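PDB 4XHC: alpha-L-rhamnosidase from Klebsiella oxytoca, which probably hydrolyses terminal alpha-L-rhamnose residues of rhamnosides, as a glycoside hydrolase of family 78. Local coordinates for residues C378-R381 with A382-L385; Q399-Q402 with Q403-A407; Y313-L316 with Q317-D321; T443-Q446 with R447-M451. All coordinates share one frame; numbering follows the deposited sequence.

How the interactions relate
All four interactions are local helical contacts in the six-hairpin glycosidase domain. Interaction 1, on helix 368-389, sits in the middle: on one flank it packs against interaction 2 on the next helix, 391-412, where Gln380 OE1 lies 3.6 Å from Leu401 CD2, and on another it meets interaction 3, where Trp384 CE3 lies 3.6 Å from Tyr313 CZ. Its centre is about 13 and 14 Å from theirs. Interaction 4 stands apart, its nearest atoms about 6 Å from interaction 2 and about 9 Å from interaction 1. None includes a residue of the rhamnose pocket, but helix 302-319, which ends in interaction 3, carries the pocket residue Tyr304 near its start.

Interaction 1 (C378-R381 with A382-L385); sequences CLQR and AIWL
Gln380 O receives the N-H of Trp384 at 3.3 Å, an i to i+4 bond, and is also approached by Ile383 N in a weaker, bent bond. This carbonyl belongs to an uninterrupted turn of alpha-helix 368-389, one of the helices of the (alpha/alpha)6 barrel of the six-hairpin glycosidases. Bonds from Ala382 N to Cys378 O, from Ile383 N to Leu379 O and from Leu385 N to Arg381 O continue the same spacing.

The indole of Trp384, which also meets the ring of Tyr313 on helix 302-319, is approached by two side chains from the preceding turn. Gln380 leaves the backbone with CG opposite the backbone N (chi1 -179°) and then bends at chi2, which folds its amide back over one face of the indole. Its CG stands 4.0 Å from the centroid of the six-membered ring in a CH-pi contact, while NE2 lies above the NE1-CE2 border of the indole, 3.6 Å from Trp384 NE1. The amide and ring planes are only 14° apart, a nearly parallel overlap.

Arg381 runs alongside the indole, but with its guanidinium steeply turned from the ring. NH1 is held by Tyr377 O, and Tyr377 also makes a cation-pi contact with this arginine. The benzo rim of Trp384 then lies over one guanidinium face, CZ3 being 3.6 Å from Arg381 NE.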
loop_
_atom_site.group_PDB
_atom_site.type_symbol
_atom_site.label_atom_id
_atom_site.label_comp_id
_atom_site.label_asym_id
_atom_site.label_seq_id
_atom_site.Cartn_x
_atom_site.Cartn_y
_atom_site.Cartn_z
ATOM N N CYS A 378 39.397 11.891 24.267
ATOM C CA CYS A 378 39.195 10.445 24.390
ATOM C C CYS A 378 40.464 9.706 24.842
ATOM O O CYS A 378 40.396 8.714 25.571
ATOM C CB CYS A 378 38.612 9.876 23.090
ATOM S SG CYS A 378 36.885 10.385 22.779
ATOM N N LEU A 379 41.626 10.214 24.462
ATOM C CA LEU A 379 42.881 9.689 25.003
ATOM C C LEU A 379 42.917 9.809 26.527
ATOM O O LEU A 379 43.318 8.883 27.214
ATOM C CB LEU A 379 44.069 10.417 24.398
ATOM C CG LEU A 379 45.431 9.856 24.762
ATOM C CD1 LEU A 379 45.541 8.394 24.377
ATOM C CD2 LEU A 379 46.515 10.660 24.072
ATOM N N GLN A 380 42.477 10.946 27.053
ATOM C CA GLN A 380 42.398 11.149 28.506
ATOM C C GLN A 380 41.582 10.055 29.202
ATOM O O GLN A 380 41.971 9.569 30.255
ATOM C CB GLN A 380 41.803 12.534 28.804
ATOM C CG GLN A 380 41.666 12.911 30.279
ATOM C CD GLN A 380 42.993 13.003 30.997
ATOM O OE1 GLN A 380 43.560 14.083 31.132
ATOM N NE2 GLN A 380 43.501 11.871 31.448
ATOM N N ARG A 381 40.456 9.676 28.608
ATOM C CA ARG A 381 39.626 8.616 29.175
ATOM C C ARG A 381 40.271 7.252 28.989
ATOM O O ARG A 381 40.127 6.385 29.846
ATOM C CB ARG A 381 38.213 8.613 28.576
ATOM C CG ARG A 381 37.243 9.563 29.261
ATOM C CD ARG A 381 37.394 10.970 28.726
ATOM N NE ARG A 381 36.754 11.962 29.583
ATOM C CZ ARG A 381 37.029 13.266 29.555
ATOM N NH1 ARG A 381 37.923 13.763 28.709
ATOM N NH2 ARG A 381 36.406 14.086 30.381
ATOM N N ALA A 382 40.971 7.057 27.873
ATOM C CA ALA A 382 41.750 5.831 27.676
ATOM C C ALA A 382 42.837 5.650 28.758
ATOM O O ALA A 382 43.164 4.531 29.135
ATOM C CB ALA A 382 42.374 5.818 26.288
ATOM N N ILE A 383 43.385 6.753 29.255
ATOM C CA ILE A 383 44.363 6.705 30.337
ATOM C C ILE A 383 43.691 6.248 31.622
ATOM O O ILE A 383 44.223 5.396 32.338
ATOM C CB ILE A 383 45.032 8.074 30.563
ATOM C CG1 ILE A 383 45.937 8.405 29.384
ATOM C CG2 ILE A 383 45.857 8.088 31.844
ATOM C CD1 ILE A 383 46.307 9.871 29.302
ATOM N N TRP A 384 42.524 6.807 31.921
ATOM C CA TRP A 384 41.833 6.445 33.148
ATOM C C TRP A 384 41.464 4.956 33.146
ATOM O O TRP A 384 41.572 4.278 34.185
ATOM C CB TRP A 384 40.610 7.343 33.373
ATOM C CG TRP A 384 40.975 8.775 33.704
ATOM C CD1 TRP A 384 42.098 9.207 34.357
ATOM C CD2 TRP A 384 40.200 9.949 33.428
ATOM N NE1 TRP A 384 42.074 10.573 34.496
ATOM C CE2 TRP A 384 40.921 11.055 33.934
ATOM C CE3 TRP A 384 38.964 10.175 32.805
ATOM C CZ2 TRP A 384 40.449 12.372 33.830
ATOM C CZ3 TRP A 384 38.498 11.487 32.703
ATOM C CH2 TRP A 384 39.241 12.567 33.216
ATOM N N LEU A 385 41.065 4.450 31.982
ATOM C CA LEU A 385 40.770 3.026 31.831
ATOM C C LEU A 385 42.046 2.194 31.920
ATOM O O LEU A 385 42.075 1.154 32.584
ATOM C CB LEU A 385 40.060 2.751 30.503
ATOM C CG LEU A 385 38.603 3.210 30.392
ATOM C CD1 LEU A 385 38.127 3.112 28.952
ATOM C CD2 LEU A 385 37.696 2.394 31.300
#

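Interaction 2 (Q399-Q402 with Q403-A407)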
loop_
_atom_site.group_PDB
_atom_site.type_symbol
_atom_site.label_atom_id
_atom_site.label_comp_id
_atom_site.label_asym_id
_atom_site.label_seq_id
_atom_site.Cartn_x
_atom_site.Cartn_y
_atom_site.Cartn_z
ATOM N N GLN A 399 52.395 10.589 28.104
ATOM C CA GLN A 399 53.376 11.347 27.319
ATOM C C GLN A 399 52.768 11.797 26.010
ATOM O O GLN A 399 52.996 12.912 25.561
ATOM C CB GLN A 399 54.611 10.513 27.022
ATOM C CG GLN A 399 55.410 10.183 28.255
ATOM C CD GLN A 399 56.612 9.339 27.934
ATOM O OE1 GLN A 399 57.635 9.870 27.522
ATOM N NE2 GLN A 399 56.512 8.027 28.142
ATOM N N ARG A 400 51.998 10.910 25.402
ATOM C CA ARG A 400 51.362 11.197 24.139
ATOM C C ARG A 400 50.320 12.311 24.262
ATOM O O ARG A 400 50.204 13.161 23.376
ATOM C CB ARG A 400 50.712 9.937 23.597
ATOM C CG ARG A 400 50.492 9.973 22.102
ATOM C CD ARG A 400 51.758 9.477 21.413
ATOM N NE ARG A 400 51.592 9.120 20.002
ATOM C CZ ARG A 400 51.376 9.974 18.999
ATOM N NH1 ARG A 400 51.289 11.293 19.205
ATOM N NH2 ARG A 400 51.237 9.486 17.766
ATOM N N LEU A 401 49.568 12.299 25.362
ATOM C CA LEU A 401 48.598 13.354 25.665
ATOM C C LEU A 401 49.278 14.722 25.677
ATOM O O LEU A 401 48.752 15.701 25.142
ATOM C CB LEU A 401 47.931 13.094 27.021
ATOM C CG LEU A 401 46.713 13.963 27.363
ATOM C CD1 LEU A 401 45.498 13.557 26.537
ATOM C CD2 LEU A 401 46.400 13.888 28.849
ATOM N N GLN A 402 50.458 14.776 26.279
ATOM C CA GLN A 402 51.209 16.013 26.368
ATOM C C GLN A 402 51.655 16.515 24.994
ATOM O O GLN A 402 51.574 17.712 24.718
ATOM C CB GLN A 402 52.434 15.849 27.289
ATOM C CG GLN A 402 52.910 17.156 27.905
ATOM C CD GLN A 402 51.746 18.092 28.239
ATOM O OE1 GLN A 402 51.461 19.046 27.494
ATOM N NE2 GLN A 402 51.036 17.798 29.325
ATOM N N GLN A 403 52.147 15.605 24.150
ATOM C CA GLN A 403 52.565 15.961 22.789
ATOM C C GLN A 403 51.419 16.568 22.020
ATOM O O GLN A 403 51.582 17.616 21.403
ATOM C CB GLN A 403 53.127 14.746 22.058
ATOM C CG GLN A 403 54.501 14.356 22.573
ATOM C CD GLN A 403 54.949 13.012 22.051
ATOM O OE1 GLN A 403 54.570 12.615 20.943
ATOM N NE2 GLN A 403 55.759 12.305 22.840
ATOM N N LEU A 404 50.251 15.933 22.091
ATOM C CA LEU A 404 49.077 16.383 21.339
ATOM C C LEU A 404 48.583 17.752 21.806
ATOM O O LEU A 404 48.272 18.611 20.981
ATOM C CB LEU A 404 47.937 15.367 21.443
ATOM C CG LEU A 404 48.173 13.965 20.882
ATOM C CD1 LEU A 404 46.932 13.107 21.074
ATOM C CD2 LEU A 404 48.558 14.012 19.411
ATOM N N LYS A 405 48.500 17.953 23.117
ATOM C CA LYS A 405 48.133 19.262 23.646
ATOM C C LYS A 405 49.117 20.357 23.214
ATOM O O LYS A 405 48.691 21.429 22.788
ATOM C CB LYS A 405 48.052 19.238 25.165
ATOM C CG LYS A 405 46.896 18.431 25.699
ATOM C CD LYS A 405 46.666 18.708 27.169
ATOM C CE LYS A 405 45.556 17.819 27.685
ATOM N NZ LYS A 405 45.130 18.175 29.058
ATOM N N SER A 406 50.422 20.095 23.335
ATOM C CA SER A 406 51.440 21.050 22.877
ATOM C C SER A 406 51.326 21.350 21.387
ATOM O O SER A 406 51.392 22.511 20.973
ATOM C CB SER A 406 52.849 20.541 23.160
ATOM O OG SER A 406 53.074 20.527 24.549
ATOM N N ALA A 407 51.165 20.307 20.587
ATOM C CA ALA A 407 51.043 20.471 19.154
ATOM C C ALA A 407 49.799 21.300 18.801
ATOM O O ALA A 407 49.824 22.100 17.861
ATOM C CB ALA A 407 50.999 19.115 18.479
#
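Gln403, Gln402 and Arg400 carry most of this contact, which spans successive turns of alpha-helix 391-412 in the (alpha/alpha)6 barrel domain. Its regular i to i+4 bonds include Gln403 N to Gln399 O and Leu404 N to Arg400 O.

Gln403 runs out in an extended chain that passes back along the preceding turn. CG lies 3.6 Å from Gln399 O, and the amide oxygen OE1 comes to 3.9 Å from Arg400 NH1, a loose approach of the two polar ends. The Arg400 side chain sets off away from the next turn, and the bend at chi2 (87°) brings its guanidinium back toward it. The guanidinium and the amide planes are inclined by 28°, and the same NH1 also lies 3.9 Å from Leu404 CD2, so the arginine end borders both a polar and an apolar neighbour. The isobutyl group of Leu404 continues inward to Leu375 and Ile376 of helix 368-389.

On the neighbouring side of the helix, the extended chain of Lys405 crosses Leu401 at a slant, its CE 4.0 Å from Leu401 CG, and its NZ is bonded to Glu440 O. Leu401 itself packs against Ile376.

Gln402 offers its backbone oxygen to Ser406, both of whose donors converge on it: the backbone N at 3.0 Å and OG at 3.2 Å, arriving from opposite faces of the carbonyl plane. The amide end of Gln402 bends toward the same serine, with OE1 3.7 Å from Ser406 OG.

Interaction 3 (Y313-L316 with Q317-D321); sequences YNYL and QSAED
The C-terminal end of helix 302-319 and the tight turn that leads into helix 322-340 make up this contact, in the (alpha/alpha)6 barrel. Glu320 breaks the helix with a positive phi, although its N still reaches Leu316 O, and Asp321 serves as N-cap of the following helix.

Tyr315 spans the turn with its ring. CB of Ala319 lies over one face, 4.0 Å from the centroid, while the hydroxyl donates to Asp321 OD2 at 2.8 Å. That oxygen sits in the ring plane and uses its anti lone pair; the carboxylate itself is turned 62° from the ring. OD2 is also bonded to Thr324 OG1.

One turn earlier, Gln317 doubles back over Tyr313, with CG over the ring face and the amide inclined 22° to it; NE2 comes to 3.3 Å from CE1. Ser318 OG, placed between the backbone N and the carbonyl carbon (chi1 59°), bonds Asn314 O at 2.9 Å, an acceptor shared with Ser318 N.

The tyrosine hydroxyl thus ties the end of one helix to the cap of the next, and its bond, with that from Thr324, would tend to stabilise negative charge on Asp321.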
loop_
_atom_site.group_PDB
_atom_site.type_symbol
_atom_site.label_atom_id
_atom_site.label_comp_id
_atom_site.label_asym_id
_atom_site.label_seq_id
_atom_site.Cartn_x
_atom_site.Cartn_y
_atom_site.Cartn_z
ATOM N N TYR A 313 33.951 4.247 29.417
ATOM C CA TYR A 313 34.341 4.916 30.655
ATOM C C TYR A 313 33.112 5.379 31.468
ATOM O O TYR A 313 33.029 5.093 32.669
ATOM C CB TYR A 313 35.307 6.083 30.374
ATOM C CG TYR A 313 35.562 6.945 31.589
ATOM C CD1 TYR A 313 36.370 6.495 32.627
ATOM C CD2 TYR A 313 34.966 8.204 31.714
ATOM C CE1 TYR A 313 36.587 7.274 33.753
ATOM C CE2 TYR A 313 35.179 8.994 32.833
ATOM C CZ TYR A 313 35.988 8.524 33.847
ATOM O OH TYR A 313 36.186 9.295 34.958
ATOM N N ASN A 314 32.155 6.052 30.817
ATOM C CA ASN A 314 30.923 6.526 31.502
ATOM C C ASN A 314 30.054 5.375 32.036
ATOM O O ASN A 314 29.401 5.516 33.080
ATOM C CB ASN A 314 30.057 7.412 30.587
ATOM C CG ASN A 314 30.743 8.713 30.170
ATOM O OD1 ASN A 314 31.513 9.307 30.919
ATOM N ND2 ASN A 314 30.449 9.162 28.959
ATOM N N TYR A 315 30.057 4.252 31.307
ATOM C CA TYR A 315 29.313 3.043 31.692
ATOM C C TYR A 315 29.904 2.396 32.941
ATOM O O TYR A 315 29.162 1.929 33.813
ATOM C CB TYR A 315 29.270 2.012 30.549
ATOM C CG TYR A 315 28.687 0.679 30.981
ATOM C CD1 TYR A 315 27.310 0.517 31.148
ATOM C CD2 TYR A 315 29.513 -0.411 31.256
ATOM C CE1 TYR A 315 26.769 -0.696 31.569
ATOM C CE2 TYR A 315 28.979 -1.628 31.675
ATOM C CZ TYR A 315 27.607 -1.767 31.832
ATOM O OH TYR A 315 27.078 -2.971 32.248
ATOM N N LEU A 316 31.233 2.367 33.023
ATOM C CA LEU A 316 31.903 1.884 34.217
ATOM C C LEU A 316 31.574 2.757 35.437
ATOM O O LEU A 316 31.244 2.224 36.494
ATOM C CB LEU A 316 33.414 1.824 33.993
ATOM C CG LEU A 316 34.264 1.312 35.165
ATOM C CD1 LEU A 316 33.844 -0.098 35.561
ATOM C CD2 LEU A 316 35.747 1.369 34.821
ATOM N N GLN A 317 31.653 4.082 35.281
ATOM C CA GLN A 317 31.372 5.027 36.380
ATOM C C GLN A 317 29.971 4.859 36.952
ATOM O O GLN A 317 29.780 4.876 38.164
ATOM C CB GLN A 317 31.521 6.488 35.916
ATOM C CG GLN A 317 32.936 6.951 35.556
ATOM C CD GLN A 317 34.006 6.483 36.524
ATOM O OE1 GLN A 317 34.071 6.933 37.673
ATOM N NE2 GLN A 317 34.855 5.571 36.060
ATOM N N SER A 318 28.996 4.702 36.060
ATOM C CA SER A 318 27.582 4.680 36.425
ATOM C C SER A 318 27.043 3.313 36.833
ATOM O O SER A 318 26.263 3.218 37.770
ATOM C CB SER A 318 26.765 5.181 35.254
ATOM O OG SER A 318 26.985 4.367 34.118
ATOM N N ALA A 319 27.432 2.268 36.106
ATOM C CA ALA A 319 26.956 0.901 36.369
ATOM C C ALA A 319 27.876 0.088 37.291
ATOM O O ALA A 319 27.419 -0.865 37.912
ATOM C CB ALA A 319 26.767 0.158 35.057
ATOM N N GLU A 320 29.161 0.451 37.354
ATOM C CA GLU A 320 30.156 -0.218 38.215
ATOM C C GLU A 320 30.345 -1.696 37.846
ATOM O O GLU A 320 30.447 -2.567 38.714
ATOM C CB GLU A 320 29.794 -0.045 39.695
ATOM C CG GLU A 320 29.645 1.416 40.109
ATOM C CD GLU A 320 29.179 1.610 41.548
ATOM O OE1 GLU A 320 28.823 0.618 42.224
ATOM O OE2 GLU A 320 29.165 2.773 42.006
ATOM N N ASP A 321 30.428 -1.947 36.538
ATOM C CA ASP A 321 30.519 -3.290 35.973
ATOM C C ASP A 321 31.947 -3.500 35.456
ATOM O O ASP A 321 32.239 -3.244 34.283
ATOM C CB ASP A 321 29.481 -3.424 34.848
ATOM C CG ASP A 321 29.428 -4.821 34.221
ATOM O OD1 ASP A 321 30.140 -5.740 34.674
ATOM O OD2 ASP A 321 28.654 -4.991 33.252
#

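Interaction 4 (T443-Q446 with R447-M451); sequences TPQQ and RREIM. With SO4 (sulfate ion), chain D.
Thr443 N-caps helix 444-456 and the first turn closes normally, Arg447 N bonding Thr443 O at 3.0 Å and Arg448 N bonding Pro444 O. The helix belongs to the (alpha/alpha)6 barrel domain. The cap is the threonine hydroxyl, whose OG1 accepts from Gln446 N at 3.3 Å, with Pro444 as the first helical residue.

Arg447 folds back over this start. A bend at chi3 (-109°) sets one guanidinium face against the Thr443-Pro444 peptide, with NH2 3.6 Å from Pro444 N and 3.9 Å from Pro444 CD. Its NE is bonded to Val441 O, in the loop just ahead of the helix, so the arginine binds the helix start to the preceding segment.

Gln445 and Glu449, a turn apart, run side by side with their flat ends steeply inclined, NE2 staying 4.1 Å from OE1. Inward, Ile450 packs on Tyr420 and Val437.

The end of Arg448 leads away from the first turn, its chain extended from CG to NE, with NH1 on Cys479 O. Its other edge meets a sulfate ion, probably from the crystallisation liquor and also bonded to Arg452 NH2. Arg448 NE and NH2 both donate to sulfate O4, each at 2.9 Å, and NE has a longer second bond to O3.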
loop_
_atom_site.group_PDB
_atom_site.type_symbol
_atom_site.label_atom_id
_atom_site.label_comp_id
_atom_site.label_asym_id
_atom_site.label_seq_id
_atom_site.Cartn_x
_atom_site.Cartn_y
_atom_site.Cartn_z
ATOM N N THR A 443 45.577 26.560 29.695
ATOM C CA THR A 443 45.314 26.758 31.127
ATOM C C THR A 443 43.831 26.996 31.378
ATOM O O THR A 443 43.105 27.382 30.456
ATOM C CB THR A 443 46.098 27.958 31.683
ATOM O OG1 THR A 443 45.803 29.117 30.890
ATOM C CG2 THR A 443 47.579 27.682 31.645
ATOM N N PRO A 444 43.376 26.781 32.630
ATOM C CA PRO A 444 41.967 27.027 32.976
ATOM C C PRO A 444 41.494 28.448 32.664
ATOM O O PRO A 444 40.377 28.629 32.167
ATOM C CB PRO A 444 41.924 26.770 34.485
ATOM C CG PRO A 444 43.048 25.830 34.738
ATOM C CD PRO A 444 44.126 26.239 33.780
ATOM N N GLN A 445 42.339 29.441 32.933
ATOM C CA GLN A 445 41.965 30.824 32.675
ATOM C C GLN A 445 42.014 31.153 31.154
ATOM O O GLN A 445 41.203 31.946 30.679
ATOM C CB GLN A 445 42.722 31.789 33.614
ATOM C CG GLN A 445 44.188 32.013 33.343
ATOM C CD GLN A 445 44.747 33.148 34.192
ATOM O OE1 GLN A 445 45.657 32.940 34.997
ATOM N NE2 GLN A 445 44.192 34.353 34.032
ATOM N N GLN A 446 42.884 30.496 30.377
ATOM C CA GLN A 446 42.863 30.661 28.919
ATOM C C GLN A 446 41.517 30.168 28.368
ATOM O O GLN A 446 40.897 30.804 27.495
ATOM C CB GLN A 446 44.027 29.909 28.240
ATOM C CG GLN A 446 44.125 30.104 26.701
ATOM C CD GLN A 446 44.956 29.032 25.976
ATOM O OE1 GLN A 446 45.703 28.282 26.607
ATOM N NE2 GLN A 446 44.818 28.955 24.651
ATOM N N ARG A 447 41.077 29.025 28.888
ATOM C CA ARG A 447 39.846 28.380 28.447
ATOM C C ARG A 447 38.601 29.180 28.805
ATOM O O ARG A 447 37.662 29.255 28.030
ATOM C CB ARG A 447 39.769 26.974 29.038
ATOM C CG ARG A 447 40.646 25.970 28.304
ATOM C CD ARG A 447 40.567 24.565 28.896
ATOM N NE ARG A 447 41.803 24.198 29.592
ATOM C CZ ARG A 447 41.876 23.724 30.826
ATOM N NH1 ARG A 447 40.779 23.520 31.549
ATOM N NH2 ARG A 447 43.061 23.447 31.343
ATOM N N ARG A 448 38.593 29.776 29.988
ATOM C CA ARG A 448 37.501 30.652 30.378
ATOM C C ARG A 448 37.468 31.891 29.474
ATOM O O ARG A 448 36.398 32.292 29.032
ATOM C CB ARG A 448 37.633 31.035 31.848
ATOM C CG ARG A 448 36.377 31.619 32.465
ATOM C CD ARG A 448 36.594 31.827 33.941
ATOM N NE ARG A 448 35.609 32.744 34.520
ATOM C CZ ARG A 448 34.664 32.408 35.405
ATOM N NH1 ARG A 448 34.521 31.154 35.847
ATOM N NH2 ARG A 448 33.844 33.343 35.864
ATOM N N GLU A 449 38.635 32.479 29.197
ATOM C CA GLU A 449 38.773 33.587 28.219
ATOM C C GLU A 449 38.248 33.230 26.820
ATOM O O GLU A 449 37.696 34.093 26.138
ATOM C CB GLU A 449 40.259 34.043 28.082
ATOM C CG GLU A 449 40.883 34.772 29.292
ATOM C CD GLU A 449 42.414 34.951 29.208
ATOM O OE1 GLU A 449 43.028 35.343 30.236
ATOM O OE2 GLU A 449 43.009 34.691 28.133
ATOM N N ILE A 450 38.412 31.980 26.393
ATOM C CA ILE A 450 37.863 31.544 25.099
ATOM C C ILE A 450 36.321 31.524 25.087
ATOM O O ILE A 450 35.700 31.929 24.101
ATOM C CB ILE A 450 38.416 30.160 24.678
ATOM C CG1 ILE A 450 39.886 30.277 24.280
ATOM C CG2 ILE A 450 37.633 29.567 23.503
ATOM C CD1 ILE A 450 40.609 28.949 24.257
ATOM N N MET A 451 35.707 31.060 26.175
ATOM C CA MET A 451 34.253 30.984 26.249
ATOM C C MET A 451 33.642 32.382 26.313
ATOM O O MET A 451 32.570 32.615 25.750
ATOM C CB MET A 451 33.797 30.160 27.452
ATOM C CG MET A 451 34.338 28.736 27.512
ATOM S SD MET A 451 34.096 27.703 26.051
ATOM C CE MET A 451 32.308 27.587 25.988
HETATM S S SO4 D . 35.161 36.480 34.018
HETATM O O1 SO4 D . 34.798 37.180 35.260
HETATM O O2 SO4 D . 35.042 37.487 32.932
HETATM O O3 SO4 D . 36.504 35.903 34.201
HETATM O O4 SO4 D . 34.341 35.283 33.733
#